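Local coordinates for copper homeostasis protein CutC (Streptococcus agalactiae, PDB 2BDQ) that is thought to take part in copper homeostasis, probably by binding copper ions in the cytoplasm, at residues Ser56-Ile61 with Ser90-Leu95; Val187-Tyr192 with Ala204-Thr210; Ile168-Val172 with Glu198-Lys202. One frame throughout, in Å; residues are numbered along the deposited sequence.

Interaction 1: Ser56-Ile61 with Ser90-Leu95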
loop_
_atom_site.group_PDB
_atom_site.type_symbol
_atom_site.label_atom_id
_atom_site.label_comp_id
_atom_site.label_asym_id
_atom_site.label_seq_id
_atom_site.Cartn_x
_atom_site.Cartn_y
_atom_site.Cartn_z
ATOM N N SER A 56 -4.220 -18.436 -9.414
ATOM C CA SER A 56 -5.322 -17.622 -8.910
ATOM C C SER A 56 -4.813 -16.485 -8.045
ATOM O O SER A 56 -3.717 -16.553 -7.490
ATOM C CB SER A 56 -6.292 -18.481 -8.097
ATOM O OG SER A 56 -6.828 -19.518 -8.897
ATOM N N VAL A 57 -5.644 -15.457 -7.916
ATOM C CA VAL A 57 -5.303 -14.265 -7.153
ATOM C C VAL A 57 -6.366 -13.843 -6.153
ATOM O O VAL A 57 -7.485 -13.549 -6.538
ATOM C CB VAL A 57 -5.080 -13.074 -8.098
ATOM C CG1 VAL A 57 -4.578 -11.865 -7.313
ATOM C CG2 VAL A 57 -4.108 -13.462 -9.195
ATOM N N ALA A 58 -6.007 -13.799 -4.875
ATOM C CA ALA A 58 -6.935 -13.372 -3.830
ATOM C C ALA A 58 -6.493 -11.964 -3.428
ATOM O O ALA A 58 -5.389 -11.779 -2.917
ATOM C CB ALA A 58 -6.858 -14.318 -2.631
ATOM N N VAL A 59 -7.343 -10.971 -3.666
ATOM C CA VAL A 59 -6.999 -9.587 -3.351
ATOM C C VAL A 59 -7.378 -9.139 -1.945
ATOM O O VAL A 59 -8.516 -9.317 -1.501
ATOM C CB VAL A 59 -7.636 -8.615 -4.379
ATOM C CG1 VAL A 59 -7.305 -7.171 -4.022
ATOM C CG2 VAL A 59 -7.124 -8.942 -5.770
HETATM N N MSE A 60 -6.409 -8.548 -1.253
HETATM C CA MSE A 60 -6.619 -8.046 0.099
HETATM C C MSE A 60 -7.487 -6.795 0.108
HETATM O O MSE A 60 -7.242 -5.839 -0.631
HETATM C CB MSE A 60 -5.275 -7.723 0.768
HETATM C CG MSE A 60 -4.913 -8.647 1.917
HETATM SE SE MSE A 60 -6.024 -8.291 3.468
HETATM C CE MSE A 60 -4.689 -8.502 4.850
ATOM N N ILE A 61 -8.512 -6.815 0.949
ATOM C CA ILE A 61 -9.410 -5.683 1.092
ATOM C C ILE A 61 -9.277 -5.213 2.541
ATOM O O ILE A 61 -9.960 -5.718 3.437
ATOM C CB ILE A 61 -10.885 -6.069 0.830
ATOM C CG1 ILE A 61 -11.035 -6.697 -0.558
ATOM C CG2 ILE A 61 -11.773 -4.837 0.984
ATOM C CD1 ILE A 61 -10.749 -5.746 -1.711
ATOM N N SER A 90 -10.468 -10.346 -10.299
ATOM C CA SER A 90 -9.807 -11.016 -9.189
ATOM C C SER A 90 -10.575 -12.310 -8.902
ATOM O O SER A 90 -11.790 -12.384 -9.111
ATOM C CB SER A 90 -9.796 -10.119 -7.952
ATOM O OG SER A 90 -9.073 -8.925 -8.204
ATOM N N ASP A 91 -9.864 -13.324 -8.426
ATOM C CA ASP A 91 -10.472 -14.617 -8.139
ATOM C C ASP A 91 -11.073 -14.722 -6.749
ATOM O O ASP A 91 -11.994 -15.512 -6.528
ATOM C CB ASP A 91 -9.434 -15.713 -8.332
ATOM C CG ASP A 91 -8.943 -15.786 -9.758
ATOM O OD1 ASP A 91 -9.736 -16.200 -10.634
ATOM O OD2 ASP A 91 -7.776 -15.409 -10.006
ATOM N N ALA A 92 -10.563 -13.926 -5.815
ATOM C CA ALA A 92 -11.075 -13.955 -4.455
ATOM C C ALA A 92 -10.807 -12.645 -3.728
ATOM O O ALA A 92 -9.917 -11.887 -4.105
ATOM C CB ALA A 92 -10.447 -15.118 -3.692
ATOM N N LEU A 93 -11.584 -12.392 -2.680
ATOM C CA LEU A 93 -11.433 -11.188 -1.882
ATOM C C LEU A 93 -11.128 -11.599 -0.443
ATOM O O LEU A 93 -11.759 -12.510 0.094
ATOM C CB LEU A 93 -12.718 -10.361 -1.950
ATOM C CG LEU A 93 -13.246 -10.092 -3.367
ATOM C CD1 LEU A 93 -14.581 -9.360 -3.279
ATOM C CD2 LEU A 93 -12.235 -9.275 -4.166
ATOM N N VAL A 94 -10.154 -10.929 0.170
ATOM C CA VAL A 94 -9.737 -11.223 1.538
ATOM C C VAL A 94 -10.057 -10.024 2.430
ATOM O O VAL A 94 -9.524 -8.930 2.226
ATOM C CB VAL A 94 -8.217 -11.492 1.592
ATOM C CG1 VAL A 94 -7.827 -12.039 2.950
ATOM C CG2 VAL A 94 -7.819 -12.449 0.477
ATOM N N LEU A 95 -10.929 -10.221 3.415
ATOM C CA LEU A 95 -11.296 -9.130 4.309
ATOM C C LEU A 95 -11.599 -9.640 5.714
ATOM O O LEU A 95 -11.640 -10.846 5.957
ATOM C CB LEU A 95 -12.518 -8.389 3.763
ATOM C CG LEU A 95 -13.866 -9.119 3.766
ATOM C CD1 LEU A 95 -14.995 -8.114 3.609
ATOM C CD2 LEU A 95 -13.907 -10.137 2.651
#

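Interaction 2: Val187-Tyr192 with Ala204-Thr210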
loop_
_atom_site.group_PDB
_atom_site.type_symbol
_atom_site.label_atom_id
_atom_site.label_comp_id
_atom_site.label_asym_id
_atom_site.label_seq_id
_atom_site.Cartn_x
_atom_site.Cartn_y
_atom_site.Cartn_z
ATOM N N VAL A 187 3.976 -19.942 8.914
ATOM C CA VAL A 187 3.895 -21.159 8.118
ATOM C C VAL A 187 4.931 -21.085 7.001
ATOM O O VAL A 187 4.828 -20.243 6.101
ATOM C CB VAL A 187 2.492 -21.333 7.492
ATOM C CG1 VAL A 187 2.443 -22.598 6.667
ATOM C CG2 VAL A 187 1.439 -21.375 8.584
ATOM N N THR A 188 5.927 -21.964 7.065
ATOM C CA THR A 188 6.993 -21.999 6.068
ATOM C C THR A 188 7.069 -23.341 5.342
ATOM O O THR A 188 6.277 -24.246 5.595
ATOM C CB THR A 188 8.367 -21.761 6.710
ATOM O OG1 THR A 188 8.694 -22.870 7.555
ATOM C CG2 THR A 188 8.358 -20.490 7.541
ATOM N N ALA A 189 8.040 -23.462 4.443
ATOM C CA ALA A 189 8.223 -24.691 3.687
ATOM C C ALA A 189 8.752 -25.821 4.571
ATOM O O ALA A 189 8.887 -26.961 4.123
ATOM C CB ALA A 189 9.172 -24.450 2.526
ATOM N N GLU A 190 9.048 -25.514 5.827
ATOM C CA GLU A 190 9.568 -26.534 6.731
ATOM C C GLU A 190 8.548 -27.146 7.661
ATOM O O GLU A 190 8.752 -28.253 8.159
ATOM C CB GLU A 190 10.699 -25.970 7.576
ATOM C CG GLU A 190 11.968 -25.747 6.805
ATOM C CD GLU A 190 13.101 -25.344 7.705
ATOM O OE1 GLU A 190 13.397 -26.095 8.661
ATOM O OE2 GLU A 190 13.698 -24.275 7.456
ATOM N N ASN A 191 7.455 -26.437 7.909
ATOM C CA ASN A 191 6.454 -26.970 8.816
ATOM C C ASN A 191 5.050 -27.115 8.244
ATOM O O ASN A 191 4.212 -27.777 8.844
ATOM C CB ASN A 191 6.420 -26.123 10.097
ATOM C CG ASN A 191 5.935 -24.690 9.864
ATOM O OD1 ASN A 191 5.977 -23.868 10.779
ATOM N ND2 ASN A 191 5.466 -24.390 8.652
ATOM N N TYR A 192 4.806 -26.530 7.078
ATOM C CA TYR A 192 3.475 -26.574 6.486
ATOM C C TYR A 192 2.923 -27.983 6.274
ATOM O O TYR A 192 1.729 -28.215 6.474
ATOM C CB TYR A 192 3.446 -25.766 5.174
ATOM C CG TYR A 192 3.762 -26.534 3.912
ATOM C CD1 TYR A 192 2.758 -27.213 3.210
ATOM C CD2 TYR A 192 5.063 -26.581 3.412
ATOM C CE1 TYR A 192 3.048 -27.916 2.043
ATOM C CE2 TYR A 192 5.359 -27.282 2.249
ATOM C CZ TYR A 192 4.354 -27.945 1.571
ATOM O OH TYR A 192 4.666 -28.638 0.424
ATOM N N ALA A 204 -2.121 -23.950 2.916
ATOM C CA ALA A 204 -1.157 -23.201 3.706
ATOM C C ALA A 204 -0.821 -21.865 3.056
ATOM O O ALA A 204 -0.621 -21.782 1.843
ATOM C CB ALA A 204 0.109 -24.027 3.898
ATOM N N HIS A 205 -0.742 -20.834 3.892
ATOM C CA HIS A 205 -0.455 -19.467 3.474
ATOM C C HIS A 205 0.855 -18.993 4.098
ATOM O O HIS A 205 1.134 -19.288 5.257
ATOM C CB HIS A 205 -1.604 -18.569 3.943
ATOM C CG HIS A 205 -1.345 -17.102 3.798
ATOM N ND1 HIS A 205 -1.859 -16.358 2.757
ATOM C CD2 HIS A 205 -0.710 -16.222 4.608
ATOM C CE1 HIS A 205 -1.560 -15.087 2.936
ATOM N NE2 HIS A 205 -0.863 -14.976 4.054
ATOM N N GLY A 206 1.648 -18.248 3.335
ATOM C CA GLY A 206 2.899 -17.751 3.874
ATOM C C GLY A 206 3.783 -17.007 2.892
ATOM O O GLY A 206 3.691 -17.207 1.672
ATOM N N THR A 207 4.638 -16.132 3.418
ATOM C CA THR A 207 5.563 -15.378 2.579
ATOM C C THR A 207 6.747 -16.265 2.216
ATOM O O THR A 207 7.404 -16.049 1.200
ATOM C CB THR A 207 6.104 -14.123 3.289
ATOM O OG1 THR A 207 6.563 -14.467 4.604
ATOM C CG2 THR A 207 5.031 -13.056 3.377
ATOM N N ARG A 208 7.018 -17.262 3.052
ATOM C CA ARG A 208 8.117 -18.186 2.791
ATOM C C ARG A 208 7.572 -19.609 2.683
ATOM O O ARG A 208 8.159 -20.547 3.225
ATOM C CB ARG A 208 9.153 -18.134 3.915
ATOM C CG ARG A 208 9.492 -16.746 4.411
ATOM C CD ARG A 208 10.828 -16.759 5.129
ATOM N NE ARG A 208 11.008 -15.579 5.965
ATOM C CZ ARG A 208 10.412 -15.404 7.140
ATOM N NH1 ARG A 208 9.599 -16.341 7.617
ATOM N NH2 ARG A 208 10.623 -14.296 7.838
ATOM N N ILE A 209 6.449 -19.754 1.983
ATOM C CA ILE A 209 5.795 -21.045 1.809
ATOM C C ILE A 209 6.628 -21.983 0.929
ATOM O O ILE A 209 6.492 -23.205 1.002
ATOM C CB ILE A 209 4.374 -20.854 1.191
ATOM C CG1 ILE A 209 3.530 -22.113 1.395
ATOM C CG2 ILE A 209 4.481 -20.505 -0.291
ATOM C CD1 ILE A 209 3.147 -22.357 2.841
ATOM N N THR A 210 7.500 -21.400 0.111
ATOM C CA THR A 210 8.366 -22.165 -0.786
ATOM C C THR A 210 9.850 -21.964 -0.473
ATOM O O THR A 210 10.573 -22.981 -0.397
ATOM C CB THR A 210 8.121 -21.786 -2.261
ATOM O OG1 THR A 210 8.279 -20.370 -2.434
ATOM C CG2 THR A 210 6.720 -22.194 -2.684
HETATM O O HOH W 1 2.447 -17.837 6.965
HETATM O O HOH W 2 5.990 -17.741 5.520
#

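Interaction 3: Ile168-Val172 with Glu198-Lys202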
loop_
_atom_site.group_PDB
_atom_site.type_symbol
_atom_site.label_atom_id
_atom_site.label_comp_id
_atom_site.label_asym_id
_atom_site.label_seq_id
_atom_site.Cartn_x
_atom_site.Cartn_y
_atom_site.Cartn_z
ATOM N N ILE A 168 -6.569 -25.734 16.217
ATOM C CA ILE A 168 -6.809 -25.671 14.783
ATOM C C ILE A 168 -7.546 -26.918 14.307
ATOM O O ILE A 168 -8.426 -26.833 13.451
ATOM C CB ILE A 168 -5.483 -25.490 14.012
ATOM C CG1 ILE A 168 -4.886 -24.123 14.359
ATOM C CG2 ILE A 168 -5.720 -25.586 12.510
ATOM C CD1 ILE A 168 -3.553 -23.820 13.686
ATOM N N LYS A 169 -7.215 -28.072 14.880
ATOM C CA LYS A 169 -7.883 -29.295 14.470
ATOM C C LYS A 169 -9.340 -29.286 14.894
ATOM O O LYS A 169 -10.218 -29.772 14.170
ATOM C CB LYS A 169 -7.187 -30.537 15.033
ATOM C CG LYS A 169 -7.786 -31.812 14.442
ATOM C CD LYS A 169 -6.856 -33.015 14.511
ATOM C CE LYS A 169 -6.859 -33.645 15.885
ATOM N NZ LYS A 169 -6.226 -34.990 15.870
ATOM N N ALA A 170 -9.602 -28.730 16.070
ATOM C CA ALA A 170 -10.969 -28.650 16.580
ATOM C C ALA A 170 -11.818 -27.766 15.659
ATOM O O ALA A 170 -13.004 -28.041 15.444
ATOM C CB ALA A 170 -10.968 -28.082 17.997
ATOM N N LEU A 171 -11.208 -26.710 15.122
ATOM C CA LEU A 171 -11.909 -25.792 14.223
ATOM C C LEU A 171 -12.214 -26.474 12.895
ATOM O O LEU A 171 -13.288 -26.289 12.323
ATOM C CB LEU A 171 -11.073 -24.527 13.991
ATOM C CG LEU A 171 -10.933 -23.623 15.219
ATOM C CD1 LEU A 171 -10.071 -22.407 14.893
ATOM C CD2 LEU A 171 -12.316 -23.181 15.677
ATOM N N VAL A 172 -11.262 -27.265 12.415
ATOM C CA VAL A 172 -11.438 -27.992 11.167
ATOM C C VAL A 172 -12.565 -29.010 11.304
ATOM O O VAL A 172 -13.405 -29.143 10.417
ATOM C CB VAL A 172 -10.169 -28.747 10.776
ATOM C CG1 VAL A 172 -10.454 -29.632 9.573
ATOM C CG2 VAL A 172 -9.058 -27.770 10.474
ATOM N N GLU A 198 -1.358 -32.983 10.796
ATOM C CA GLU A 198 -1.770 -33.120 12.191
ATOM C C GLU A 198 -3.064 -32.381 12.516
ATOM O O GLU A 198 -3.648 -32.586 13.582
ATOM C CB GLU A 198 -0.660 -32.624 13.126
ATOM C CG GLU A 198 0.640 -33.397 13.018
ATOM C CD GLU A 198 0.493 -34.866 13.400
ATOM O OE1 GLU A 198 0.988 -35.726 12.644
ATOM O OE2 GLU A 198 -0.109 -35.158 14.453
ATOM N N THR A 199 -3.518 -31.528 11.606
ATOM C CA THR A 199 -4.738 -30.766 11.847
ATOM C C THR A 199 -5.855 -31.084 10.864
ATOM O O THR A 199 -7.027 -30.842 11.153
ATOM C CB THR A 199 -4.468 -29.246 11.767
ATOM O OG1 THR A 199 -3.943 -28.929 10.472
ATOM C CG2 THR A 199 -3.471 -28.816 12.842
ATOM N N GLY A 200 -5.488 -31.624 9.708
ATOM C CA GLY A 200 -6.479 -31.932 8.702
ATOM C C GLY A 200 -6.638 -30.777 7.726
ATOM O O GLY A 200 -7.506 -30.812 6.855
ATOM N N VAL A 201 -5.810 -29.743 7.880
ATOM C CA VAL A 201 -5.851 -28.577 6.995
ATOM C C VAL A 201 -5.206 -28.947 5.659
ATOM O O VAL A 201 -4.205 -29.655 5.635
ATOM C CB VAL A 201 -5.080 -27.381 7.620
ATOM C CG1 VAL A 201 -4.983 -26.231 6.618
ATOM C CG2 VAL A 201 -5.791 -26.918 8.892
ATOM N N LYS A 202 -5.780 -28.480 4.550
ATOM C CA LYS A 202 -5.241 -28.783 3.224
ATOM C C LYS A 202 -4.709 -27.566 2.472
ATOM O O LYS A 202 -4.349 -27.670 1.294
ATOM C CB LYS A 202 -6.301 -29.467 2.353
ATOM C CG LYS A 202 -6.819 -30.773 2.917
ATOM C CD LYS A 202 -8.053 -30.534 3.767
ATOM C CE LYS A 202 -9.339 -30.733 2.955
ATOM N NZ LYS A 202 -9.355 -29.984 1.662
HETATM O O HOH W 3 -3.681 -33.735 16.219
#

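Interaction 1: Ser56-Ile61 with Ser90-Leu95
The side chain of D91 reaches across from just before strand 92-95 to the backbone of the neighbouring strand 56-60. Its CB packs 3.4 Å from V57 O, CG passes near S56 CB, and OD2 accepts from V57 N at 3.0 Å. That N-H meets the anti side of the oxygen, 21° out of the carboxylate plane; chi1 of -63° swings the carboxylate toward S56 and V57, and chi2 of -70° sets its turn. The same residue gives its own N-H to V57 O, and A92 N adds a weak bond to that oxygen. An aspartate suits the place because it is short enough to stand in for a backbone acceptor where regular pairing has yet to begin.

Beyond it the strands pair in parallel: V59 N bonds to A92 O, V94 N to V59 O at 2.8 Å, and I61 N to V94 O. Alanines and V94 pack on one face, A58 CB touching both A92 CB and V94 CG2 at 3.8 Å, and the flexible M60 adds its selenium there, 4.2 Å from V94 CG1. On the other face V59 CG2 lies close to S90 OG, whose polar partners are A85 O and N47 OD1.

Outward, V57 and V59 rest on helix 40-52, while I61 and L93 lie under helix 72-87, which links these two strands in a beta-alpha-beta unit. H51 of helix 40-52 also bonds D91 OD2, and strands 24-28 and 121-123 continue the sheet beyond the pair.

Interaction 2: Val187-Tyr192 with Ala204-Thr210
The loop at V187-A189 runs beside the end of strand 203-206 and the turn after it, joined directly by one weak backbone bond, A189 N to R208 O at 3.2 Å, and indirectly by two waters. One water accepts from V187 N and donates to H205 O; the other donates to V187 O and accepts from R208 N, so polar backbone atoms too far apart to pair are bridged.

Among the side chains, V187 sets CB 3.3 Å from H205 O, and with CG1 anti to the backbone N (chi1 180°) that methyl touches A204 CB and I209 CD1, each at 3.9 Å. Y192 joins them through its CB, 4.0 Å from A204 CB. Compact alanine suits this close meeting, and the longer isoleucine reaches it with its terminal methyl. G206, without a side chain, lets V187 O come close. A189 CB lies 3.3 Å from I209 O.

T188 OG1 accepts from E190 N, an ST turn just ahead of helix 192-199. The CB of H205 is directed away from V187-Y192, and ND1 is hydrogen-bonded to E5 OE2 of strand 3-9. The arrangement is that of a TIM barrel, where the loop following strand 180-183 packs against the C-terminal end of strand 203-206.

Interaction 3: Ile168-Val172 with Glu198-Lys202
Two neighbouring helices of the barrel's outer layer meet here, helix 165-175 and the end of helix 192-199 with the turn that leads from it to the last strand. I168, K169 and V172, spaced to share one side of their helix, face T199-V201. The CG2 methyl of I168 lies 3.9 Å from both T199 CB and V201 CG2, crossing each of those side chains at a slant. One turn on, V172 CG2 meets V201 CG2 at 3.7 Å, the two side chains at about a right angle; with CG1 of V172 anti to the backbone N (chi1 173°), CG2 is left anti to the carbonyl carbon and turned to V201. Branched residues suit this seam, as each offers a methyl to a partner close to the backbone.

K169 behaves differently. Its aliphatic stem runs alongside the carbonyls of E198 and T199, with CG 3.5 Å from T199 O and CD 3.4 Å from E198 O. The chain then turns about its CG-CD bond (chi3 80°), and NZ donates to a water at 2.9 Å that in turn donates to E198 O.

T199 OG1 accepts from V201 N in an ST turn and also bonds I195 O. G200 follows with positive phi, a conformation glycine takes without strain. Deeper in, V172 and V201 both touch I181 of strand 180-183, joining the helices to the barrel wall.

With no direct hydrogen bond between the segments, the seam depends on methyl packing inside and a water bridge at its outer side, while the lysine's positive charge probably complements the carbonyl-rich end of helix 192-199.

In the fold
From the N terminus, interaction 1 comes first: it closes the loop around helix 72-87 and ties strand 56-60 to strand 92-95, the third and fourth strands of the barrel. The chain then continues through strands 121-123 and 149-152 before the other two contacts begin. Interaction 3 opens on helix 165-175, interaction 2 opens in the loop before helix 192-199, interaction 3 closes at the end of that helix and the turn after it, and interaction 2 closes at the end of the modelled chain, so these two cross. Interaction 3 joins adjacent outer helices, and interaction 2 joins a loop to the eighth strand. Interactions 1 and 2 reach the same closed sheet, their centres about 19 Å apart.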